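Local atomic coordinates of putative beta-glucosidase (Bifidobacterium adolescentis, PDB entry 5WAB), a protein that hydrolyses beta-glucosidic linkages as a family 3 glycoside hydrolase and may also release terminal arabinopyranose from ginsenoside Rb2. Residues Q192-M197 with V285-S290; E226-S231 with Q279-L284; H237-S242 with N248-P253. All coordinates share one frame; numbering follows the deposited sequence.

Interaction 1: residues Q192-M197 with V285-S290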
loop_
_atom_site.group_PDB
_atom_site.type_symbol
_atom_site.label_atom_id
_atom_site.label_comp_id
_atom_site.label_asym_id
_atom_site.label_seq_id
_atom_site.Cartn_x
_atom_site.Cartn_y
_atom_site.Cartn_z
ATOM N N GLN A 192 1.785 -10.515 -13.181
ATOM C CA GLN A 192 1.104 -11.791 -13.041
ATOM C C GLN A 192 1.810 -12.463 -11.885
ATOM O O GLN A 192 2.771 -13.216 -12.094
ATOM C CB GLN A 192 1.158 -12.641 -14.316
ATOM C CG GLN A 192 0.048 -12.369 -15.347
ATOM C CD GLN A 192 -1.292 -13.022 -14.982
ATOM O OE1 GLN A 192 -1.361 -13.901 -14.116
ATOM N NE2 GLN A 192 -2.363 -12.589 -15.647
ATOM N N PRO A 193 1.387 -12.190 -10.656
ATOM C CA PRO A 193 2.130 -12.713 -9.510
ATOM C C PRO A 193 2.099 -14.229 -9.530
ATOM O O PRO A 193 1.050 -14.846 -9.731
ATOM C CB PRO A 193 1.380 -12.137 -8.303
ATOM C CG PRO A 193 0.474 -11.073 -8.860
ATOM C CD PRO A 193 0.157 -11.494 -10.252
ATOM N N TRP A 194 3.266 -14.832 -9.336
ATOM C CA TRP A 194 3.316 -16.282 -9.397
ATOM C C TRP A 194 2.572 -16.921 -8.230
ATOM O O TRP A 194 2.253 -18.112 -8.294
ATOM C CB TRP A 194 4.783 -16.738 -9.478
ATOM C CG TRP A 194 5.484 -16.204 -10.716
ATOM C CD1 TRP A 194 4.894 -15.601 -11.796
ATOM C CD2 TRP A 194 6.893 -16.229 -11.001
ATOM N NE1 TRP A 194 5.842 -15.246 -12.726
ATOM C CE2 TRP A 194 7.076 -15.622 -12.265
ATOM C CE3 TRP A 194 8.014 -16.706 -10.314
ATOM C CZ2 TRP A 194 8.336 -15.483 -12.852
ATOM C CZ3 TRP A 194 9.257 -16.570 -10.897
ATOM C CH2 TRP A 194 9.410 -15.960 -12.152
ATOM N N THR A 195 2.248 -16.142 -7.201
ATOM C CA THR A 195 1.609 -16.643 -5.994
ATOM C C THR A 195 0.714 -15.543 -5.427
ATOM O O THR A 195 1.034 -14.353 -5.532
ATOM C CB THR A 195 2.671 -17.093 -4.978
ATOM O OG1 THR A 195 3.297 -18.295 -5.448
ATOM C CG2 THR A 195 2.065 -17.362 -3.621
ATOM N N ILE A 196 -0.429 -15.945 -4.877
ATOM C CA ILE A 196 -1.331 -15.053 -4.161
ATOM C C ILE A 196 -1.631 -15.686 -2.810
ATOM O O ILE A 196 -1.791 -16.906 -2.715
ATOM C CB ILE A 196 -2.631 -14.809 -4.953
ATOM C CG1 ILE A 196 -2.355 -13.910 -6.159
ATOM C CG2 ILE A 196 -3.718 -14.201 -4.060
ATOM C CD1 ILE A 196 -3.591 -13.544 -6.929
ATOM N N MET A 197 -1.684 -14.866 -1.761
ATOM C CA MET A 197 -2.043 -15.325 -0.424
ATOM C C MET A 197 -3.444 -14.839 -0.086
ATOM O O MET A 197 -3.713 -13.634 -0.135
ATOM C CB MET A 197 -1.056 -14.825 0.627
ATOM C CG MET A 197 -1.394 -15.303 2.035
ATOM S SD MET A 197 -0.183 -14.818 3.280
ATOM C CE MET A 197 1.347 -15.118 2.398
ATOM N N VAL A 285 7.359 -24.178 -9.276
ATOM C CA VAL A 285 8.740 -24.638 -9.164
ATOM C C VAL A 285 9.493 -24.378 -10.462
ATOM O O VAL A 285 10.631 -23.894 -10.449
ATOM C CB VAL A 285 8.778 -26.126 -8.765
ATOM C CG1 VAL A 285 10.174 -26.699 -8.954
ATOM C CG2 VAL A 285 8.344 -26.291 -7.309
ATOM N N ASN A 286 8.857 -24.657 -11.604
ATOM C CA ASN A 286 9.522 -24.440 -12.887
ATOM C C ASN A 286 9.751 -22.954 -13.155
ATOM O O ASN A 286 10.768 -22.578 -13.751
ATOM C CB ASN A 286 8.718 -25.094 -14.009
ATOM C CG ASN A 286 8.787 -26.619 -13.956
ATOM O OD1 ASN A 286 9.782 -27.185 -13.506
ATOM N ND2 ASN A 286 7.730 -27.286 -14.408
ATOM N N LYS A 287 8.814 -22.091 -12.737
ATOM C CA LYS A 287 9.002 -20.654 -12.916
ATOM C C LYS A 287 10.174 -20.130 -12.094
ATOM O O LYS A 287 10.872 -19.206 -12.530
ATOM C CB LYS A 287 7.727 -19.898 -12.532
ATOM C CG LYS A 287 6.574 -20.057 -13.505
ATOM C CD LYS A 287 5.346 -19.304 -13.017
ATOM C CE LYS A 287 4.143 -19.568 -13.916
ATOM N NZ LYS A 287 2.912 -18.863 -13.437
ATOM N N THR A 288 10.415 -20.711 -10.921
ATOM C CA THR A 288 11.457 -20.252 -10.016
ATOM C C THR A 288 12.722 -21.094 -10.090
ATOM O O THR A 288 13.682 -20.806 -9.367
ATOM C CB THR A 288 10.934 -20.253 -8.582
ATOM O OG1 THR A 288 10.603 -21.593 -8.207
ATOM C CG2 THR A 288 9.683 -19.397 -8.483
ATOM N N ARG A 289 12.747 -22.114 -10.953
ATOM C CA ARG A 289 13.847 -23.078 -10.961
ATOM C C ARG A 289 15.166 -22.418 -11.342
ATOM O O ARG A 289 16.194 -22.634 -10.689
ATOM C CB ARG A 289 13.531 -24.218 -11.934
ATOM C CG ARG A 289 14.570 -25.334 -11.962
ATOM C CD ARG A 289 14.207 -26.420 -12.974
ATOM N NE ARG A 289 12.907 -27.008 -12.679
ATOM C CZ ARG A 289 12.721 -28.057 -11.882
ATOM N NH1 ARG A 289 13.755 -28.643 -11.298
ATOM N NH2 ARG A 289 11.497 -28.514 -11.660
ATOM N N SER A 290 15.152 -21.606 -12.400
ATOM C CA SER A 290 16.386 -20.998 -12.887
ATOM C C SER A 290 17.051 -20.154 -11.806
ATOM O O SER A 290 18.257 -20.278 -11.561
ATOM C CB SER A 290 16.103 -20.166 -14.136
ATOM O OG SER A 290 17.307 -19.883 -14.827
HETATM O O HOH W 1 1.511 -16.093 -13.442
#
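The indole of Trp194 carries Lys287 over one face. Lys287 CD sits 3.8 Å from the centroid of the five-membered ring of Trp194, only 7° off the ring normal, so this is a CH-pi contact made by the methylene chain. Lys287 CB lies above the same ring system but nearer its rim, 3.9 Å from Trp194 CE3. The six-membered end of the indole also reaches the helix backbone, with Trp194 CZ3 3.5 Å from Lys287 O. Thr288 comes in obliquely there, its CG2 3.7 Å from Trp194 CE3. A second flat group, the guanidinium of Arg289, takes Asn286 OD1 at its edge: NH2 and NE both donate to that one oxygen, NH2 at 2.8 Å. Arg289 NH2 also reaches Gly36 O.

The contact belongs to the barrel-like N-terminal domain of family 3 enzymes. Trp194 stands just before strand 195-198 of the parallel sheet, and Lys287 and Thr288 lie on helix 271-292, which packs outside it. This is the N-terminal end of the strand, whereas TIM-barrel active sites open at the C-terminal ends.

Lys287 has CG beside its backbone N (chi1 -72°) and is extended from there on. The chain passes obliquely over the indole face, with CD above the five-membered ring and NZ beyond it. NZ gives a weak bond to a water, which in turn weakly meets Gln192 O. The hydroxyl of Thr288 turns to Leu284 O in the preceding helical turn, leaving its methyl to the ring. Trp194 N is held by Gln144 OE1.

Interaction 2: residues E226-S231 with Q279-L284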
loop_
_atom_site.group_PDB
_atom_site.type_symbol
_atom_site.label_atom_id
_atom_site.label_comp_id
_atom_site.label_asym_id
_atom_site.label_seq_id
_atom_site.Cartn_x
_atom_site.Cartn_y
_atom_site.Cartn_z
ATOM N N GLU A 226 -3.026 -16.473 -13.641
ATOM C CA GLU A 226 -2.375 -17.692 -14.097
ATOM C C GLU A 226 -1.594 -18.403 -13.001
ATOM O O GLU A 226 -1.078 -19.500 -13.235
ATOM C CB GLU A 226 -1.432 -17.362 -15.257
ATOM C CG GLU A 226 -2.109 -16.727 -16.454
ATOM C CD GLU A 226 -1.113 -16.278 -17.510
ATOM O OE1 GLU A 226 0.080 -16.091 -17.173
ATOM O OE2 GLU A 226 -1.523 -16.110 -18.677
ATOM N N GLY A 227 -1.513 -17.821 -11.812
ATOM C CA GLY A 227 -0.639 -18.298 -10.769
ATOM C C GLY A 227 -1.322 -19.174 -9.749
ATOM O O GLY A 227 -2.382 -19.754 -9.996
ATOM N N ILE A 228 -0.722 -19.225 -8.566
ATOM C CA ILE A 228 -1.128 -20.100 -7.475
ATOM C C ILE A 228 -1.738 -19.268 -6.356
ATOM O O ILE A 228 -1.403 -18.091 -6.178
ATOM C CB ILE A 228 0.116 -20.869 -6.977
ATOM C CG1 ILE A 228 0.531 -21.909 -8.003
ATOM C CG2 ILE A 228 -0.078 -21.458 -5.595
ATOM C CD1 ILE A 228 -0.635 -22.538 -8.682
ATOM N N VAL A 229 -2.641 -19.888 -5.595
ATOM C CA VAL A 229 -3.206 -19.292 -4.391
ATOM C C VAL A 229 -2.771 -20.140 -3.206
ATOM O O VAL A 229 -2.932 -21.367 -3.219
ATOM C CB VAL A 229 -4.741 -19.190 -4.448
ATOM C CG1 VAL A 229 -5.256 -18.477 -3.214
ATOM C CG2 VAL A 229 -5.186 -18.490 -5.719
ATOM N N MET A 230 -2.206 -19.495 -2.197
ATOM C CA MET A 230 -1.881 -20.154 -0.946
ATOM C C MET A 230 -2.654 -19.498 0.184
ATOM O O MET A 230 -3.075 -18.343 0.091
ATOM C CB MET A 230 -0.378 -20.085 -0.653
ATOM C CG MET A 230 0.148 -18.670 -0.499
ATOM S SD MET A 230 1.926 -18.670 -0.265
ATOM C CE MET A 230 2.015 -19.643 1.203
ATOM N N SER A 231 -2.812 -20.237 1.266
ATOM C CA SER A 231 -3.503 -19.719 2.428
ATOM C C SER A 231 -2.531 -18.945 3.309
ATOM O O SER A 231 -1.317 -19.166 3.286
ATOM C CB SER A 231 -4.116 -20.855 3.238
ATOM O OG SER A 231 -3.083 -21.579 3.885
ATOM N N GLN A 279 -0.695 -29.237 -10.564
ATOM C CA GLN A 279 0.140 -28.814 -11.683
ATOM C C GLN A 279 0.594 -27.375 -11.510
ATOM O O GLN A 279 1.734 -27.031 -11.845
ATOM C CB GLN A 279 -0.617 -28.978 -13.002
ATOM C CG GLN A 279 0.158 -28.524 -14.235
ATOM C CD GLN A 279 1.452 -29.292 -14.434
ATOM O OE1 GLN A 279 1.503 -30.513 -14.274
ATOM N NE2 GLN A 279 2.509 -28.575 -14.784
ATOM N N GLY A 280 -0.277 -26.526 -10.970
ATOM C CA GLY A 280 0.126 -25.160 -10.690
ATOM C C GLY A 280 1.321 -25.097 -9.762
ATOM O O GLY A 280 2.221 -24.275 -9.948
ATOM N N MET A 281 1.361 -25.992 -8.768
ATOM C CA MET A 281 2.501 -26.042 -7.860
ATOM C C MET A 281 3.757 -26.510 -8.580
ATOM O O MET A 281 4.864 -26.080 -8.227
ATOM C CB MET A 281 2.191 -26.951 -6.675
ATOM C CG MET A 281 1.065 -26.441 -5.792
ATOM S SD MET A 281 1.207 -24.686 -5.385
ATOM C CE MET A 281 2.797 -24.638 -4.548
ATOM N N VAL A 282 3.607 -27.397 -9.571
ATOM C CA VAL A 282 4.737 -27.777 -10.413
ATOM C C VAL A 282 5.190 -26.591 -11.255
ATOM O O VAL A 282 6.391 -26.329 -11.385
ATOM C CB VAL A 282 4.372 -28.986 -11.296
ATOM C CG1 VAL A 282 5.533 -29.347 -12.208
ATOM C CG2 VAL A 282 3.987 -30.176 -10.441
ATOM N N ASP A 283 4.236 -25.845 -11.823
ATOM C CA ASP A 283 4.580 -24.678 -12.633
ATOM C C ASP A 283 5.314 -23.625 -11.816
ATOM O O ASP A 283 6.219 -22.957 -12.328
ATOM C CB ASP A 283 3.322 -24.065 -13.250
ATOM C CG ASP A 283 2.699 -24.944 -14.310
ATOM O OD1 ASP A 283 3.431 -25.734 -14.933
ATOM O OD2 ASP A 283 1.475 -24.841 -14.521
ATOM N N LEU A 284 4.930 -23.456 -10.547
ATOM C CA LEU A 284 5.629 -22.511 -9.682
ATOM C C LEU A 284 7.093 -22.896 -9.522
ATOM O O LEU A 284 7.985 -22.045 -9.599
ATOM C CB LEU A 284 4.946 -22.431 -8.320
ATOM C CG LEU A 284 5.677 -21.527 -7.328
ATOM C CD1 LEU A 284 5.765 -20.103 -7.861
ATOM C CD2 LEU A 284 4.997 -21.572 -5.982
#
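Ile228 presses its side chain against the backbone of helix 271-292 at Gly280. Its CD1 is 3.4 Å from Gly280 CA, and its CG1 is 3.5 Å from Gly280 O. A beta carbon on Gly280 would point straight at this methyl, so the absence of a side chain is what allows the close approach. On the neighbouring branch, Ile228 CG2 meets Met281 SD at 3.5 Å. Met281 gets there because its chain bends at chi2 (-46°) and chi3 (-59°), which brings the sulfur round to the strand.

The contact thins out beyond this core. Leu284 CB stays 4.5 Å from Ile228 CG1, and the leucine packs on Thr195 of the next strand as well. On the partly exposed flank of the helix, polar groups pair with one another instead of with the strand. There Gln279 NE2 donates to Asp283 OD1 at 3.0 Å, arriving from above the carboxylate plane.

Strand and helix axes pass 9.1 Å apart and run at 102° to each other. Strand 228-230 is the last in the parallel sheet of the N-terminal domain. Its two sides are served differently: Ile228 faces helix 271-292, and Val229 packs on helix 212-222. No hydrogen bond joins the two segments, so their fit rests on shape and apolar packing alone.

Interaction 3: residues H237-S242 with N248-P253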
loop_
_atom_site.group_PDB
_atom_site.type_symbol
_atom_site.label_atom_id
_atom_site.label_comp_id
_atom_site.label_asym_id
_atom_site.label_seq_id
_atom_site.Cartn_x
_atom_site.Cartn_y
_atom_site.Cartn_z
ATOM N N HIS A 237 -9.079 -24.172 6.673
ATOM C CA HIS A 237 -9.823 -24.884 7.707
ATOM C C HIS A 237 -10.403 -26.207 7.230
ATOM O O HIS A 237 -10.578 -27.120 8.042
ATOM C CB HIS A 237 -10.959 -24.002 8.232
ATOM C CG HIS A 237 -10.484 -22.748 8.898
ATOM N ND1 HIS A 237 -9.187 -22.584 9.334
ATOM C CD2 HIS A 237 -11.121 -21.582 9.161
ATOM C CE1 HIS A 237 -9.052 -21.381 9.859
ATOM N NE2 HIS A 237 -10.209 -20.752 9.764
ATOM N N ASP A 238 -10.717 -26.315 5.942
ATOM C CA ASP A 238 -11.269 -27.524 5.337
ATOM C C ASP A 238 -10.416 -27.859 4.122
ATOM O O ASP A 238 -10.512 -27.179 3.095
ATOM C CB ASP A 238 -12.732 -27.318 4.938
ATOM C CG ASP A 238 -13.472 -28.618 4.708
ATOM O OD1 ASP A 238 -12.843 -29.612 4.286
ATOM O OD2 ASP A 238 -14.696 -28.642 4.945
ATOM N N ARG A 239 -9.593 -28.906 4.233
ATOM C CA ARG A 239 -8.666 -29.242 3.155
ATOM C C ARG A 239 -9.404 -29.457 1.841
ATOM O O ARG A 239 -9.010 -28.918 0.801
ATOM C CB ARG A 239 -7.857 -30.483 3.521
ATOM C CG ARG A 239 -6.791 -30.266 4.585
ATOM C CD ARG A 239 -5.757 -29.231 4.164
ATOM N NE ARG A 239 -5.185 -29.487 2.842
ATOM C CZ ARG A 239 -4.166 -30.308 2.603
ATOM N NH1 ARG A 239 -3.603 -30.984 3.595
ATOM N NH2 ARG A 239 -3.713 -30.464 1.362
ATOM N N VAL A 240 -10.474 -30.252 1.864
ATOM C CA VAL A 240 -11.190 -30.558 0.632
ATOM C C VAL A 240 -11.898 -29.319 0.101
ATOM O O VAL A 240 -11.831 -29.015 -1.098
ATOM C CB VAL A 240 -12.179 -31.718 0.862
ATOM C CG1 VAL A 240 -12.927 -32.046 -0.418
ATOM C CG2 VAL A 240 -11.446 -32.929 1.374
ATOM N N ALA A 241 -12.562 -28.569 0.985
ATOM C CA ALA A 241 -13.295 -27.386 0.543
ATOM C C ALA A 241 -12.360 -26.337 -0.044
ATOM O O ALA A 241 -12.673 -25.725 -1.073
ATOM C CB ALA A 241 -14.098 -26.801 1.701
ATOM N N SER A 242 -11.200 -26.128 0.584
ATOM C CA SER A 242 -10.251 -25.141 0.074
ATOM C C SER A 242 -9.731 -25.531 -1.302
ATOM O O SER A 242 -9.644 -24.686 -2.200
ATOM C CB SER A 242 -9.089 -24.963 1.054
ATOM O OG SER A 242 -9.535 -24.410 2.281
ATOM N N ASN A 248 -4.466 -23.641 -3.991
ATOM C CA ASN A 248 -3.486 -24.649 -4.375
ATOM C C ASN A 248 -2.709 -25.198 -3.187
ATOM O O ASN A 248 -2.365 -26.383 -3.175
ATOM C CB ASN A 248 -2.511 -24.070 -5.392
ATOM C CG ASN A 248 -3.212 -23.535 -6.614
ATOM O OD1 ASN A 248 -3.841 -22.475 -6.569
ATOM N ND2 ASN A 248 -3.123 -24.270 -7.715
ATOM N N LEU A 249 -2.412 -24.370 -2.192
ATOM C CA LEU A 249 -1.377 -24.697 -1.219
ATOM C C LEU A 249 -1.839 -24.359 0.190
ATOM O O LEU A 249 -2.141 -23.197 0.488
ATOM C CB LEU A 249 -0.085 -23.944 -1.548
ATOM C CG LEU A 249 1.163 -24.225 -0.711
ATOM C CD1 LEU A 249 1.714 -25.624 -0.960
ATOM C CD2 LEU A 249 2.218 -23.166 -0.983
ATOM N N GLU A 250 -1.835 -25.364 1.066
ATOM C CA GLU A 250 -2.049 -25.151 2.492
ATOM C C GLU A 250 -0.714 -24.837 3.150
ATOM O O GLU A 250 0.264 -25.569 2.963
ATOM C CB GLU A 250 -2.669 -26.382 3.157
ATOM C CG GLU A 250 -2.873 -26.215 4.665
ATOM C CD GLU A 250 -2.846 -27.532 5.440
ATOM O OE1 GLU A 250 -2.134 -28.466 5.020
ATOM O OE2 GLU A 250 -3.535 -27.630 6.480
ATOM N N MET A 251 -0.674 -23.739 3.908
ATOM C CA MET A 251 0.503 -23.364 4.676
ATOM C C MET A 251 0.046 -22.882 6.049
ATOM O O MET A 251 -0.919 -22.102 6.140
ATOM C CB MET A 251 1.315 -22.277 3.969
ATOM C CG MET A 251 1.942 -22.723 2.661
ATOM S SD MET A 251 3.266 -23.926 2.838
ATOM C CE MET A 251 4.511 -22.961 3.693
ATOM N N PRO A 252 0.677 -23.347 7.133
ATOM C CA PRO A 252 1.693 -24.399 7.099
ATOM C C PRO A 252 1.010 -25.752 6.979
ATOM O O PRO A 252 -0.208 -25.815 7.154
ATOM C CB PRO A 252 2.406 -24.236 8.443
ATOM C CG PRO A 252 1.336 -23.748 9.354
ATOM C CD PRO A 252 0.448 -22.856 8.505
ATOM N N PRO A 253 1.754 -26.800 6.644
ATOM C CA PRO A 253 1.135 -28.124 6.526
ATOM C C PRO A 253 0.624 -28.617 7.873
ATOM O O PRO A 253 1.362 -28.670 8.860
ATOM C CB PRO A 253 2.275 -29.004 5.998
ATOM C CG PRO A 253 3.521 -28.293 6.429
ATOM C CD PRO A 253 3.193 -26.836 6.338
#
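Glu250 reaches across to Arg239 and lies over one face of its guanidinium. Glu250 CB comes first, 4.0 Å from Arg239 NE and offset toward the rim of the flat group. CG stands anti to the backbone N (chi1 178°), and the chain runs on extended toward the arginine. The carboxyl carbon CD is 3.6 Å from Arg239 CD. At the tip the oxygens part. OE2 lies 3.6 Å from Arg239 CD and bonds to Ser254 OG, while OE1 comes within 3.2 Å of Arg239 NH1. That pair is a salt bridge by charge alone, since the oxygen is well out of the guanidinium plane and no N-H points at it. The two planes are 34° apart.

Arg239 is in the first turn of helix 239-245. Asp238 is the N-cap, its OD1 accepting a weak capping bond from Ala241 N. Arg239 NH1 hydrogen-bonds to Thr256 OG1 and forms a second salt bridge with Asp257 OD1. Replacing Arg239 with an alanine would probably leave the buried Glu250 carboxylate without its countercharge and Asp257 without this partner. With OE1 over the guanidinium face, the contact is electrostatic, tying the start of the helix to the loop that follows it.

The contacts nest along the chain: interaction 3 lies inside the loop closed by interaction 2, which lies inside that of interaction 1. Interactions 1 and 2 have centres about 7 Å apart. They share helix 271-292 and use neighbouring strands, 195-198 and 228-230, joined by the probable hydrogen bonds Ile196 N to Ile228 O and Met230 N to Ile196 O. Interaction 3 is about 13 Å from interaction 2 and about 19 Å from interaction 1, centre to centre. Asn248 OD1 probably accepts from Val229 N. In the barrel-like N-terminal domain, interactions 1 and 2 set helix 271-292 against the end of the parallel sheet, while interaction 3 ties the loop beside strand 228-230 to helix 239-245.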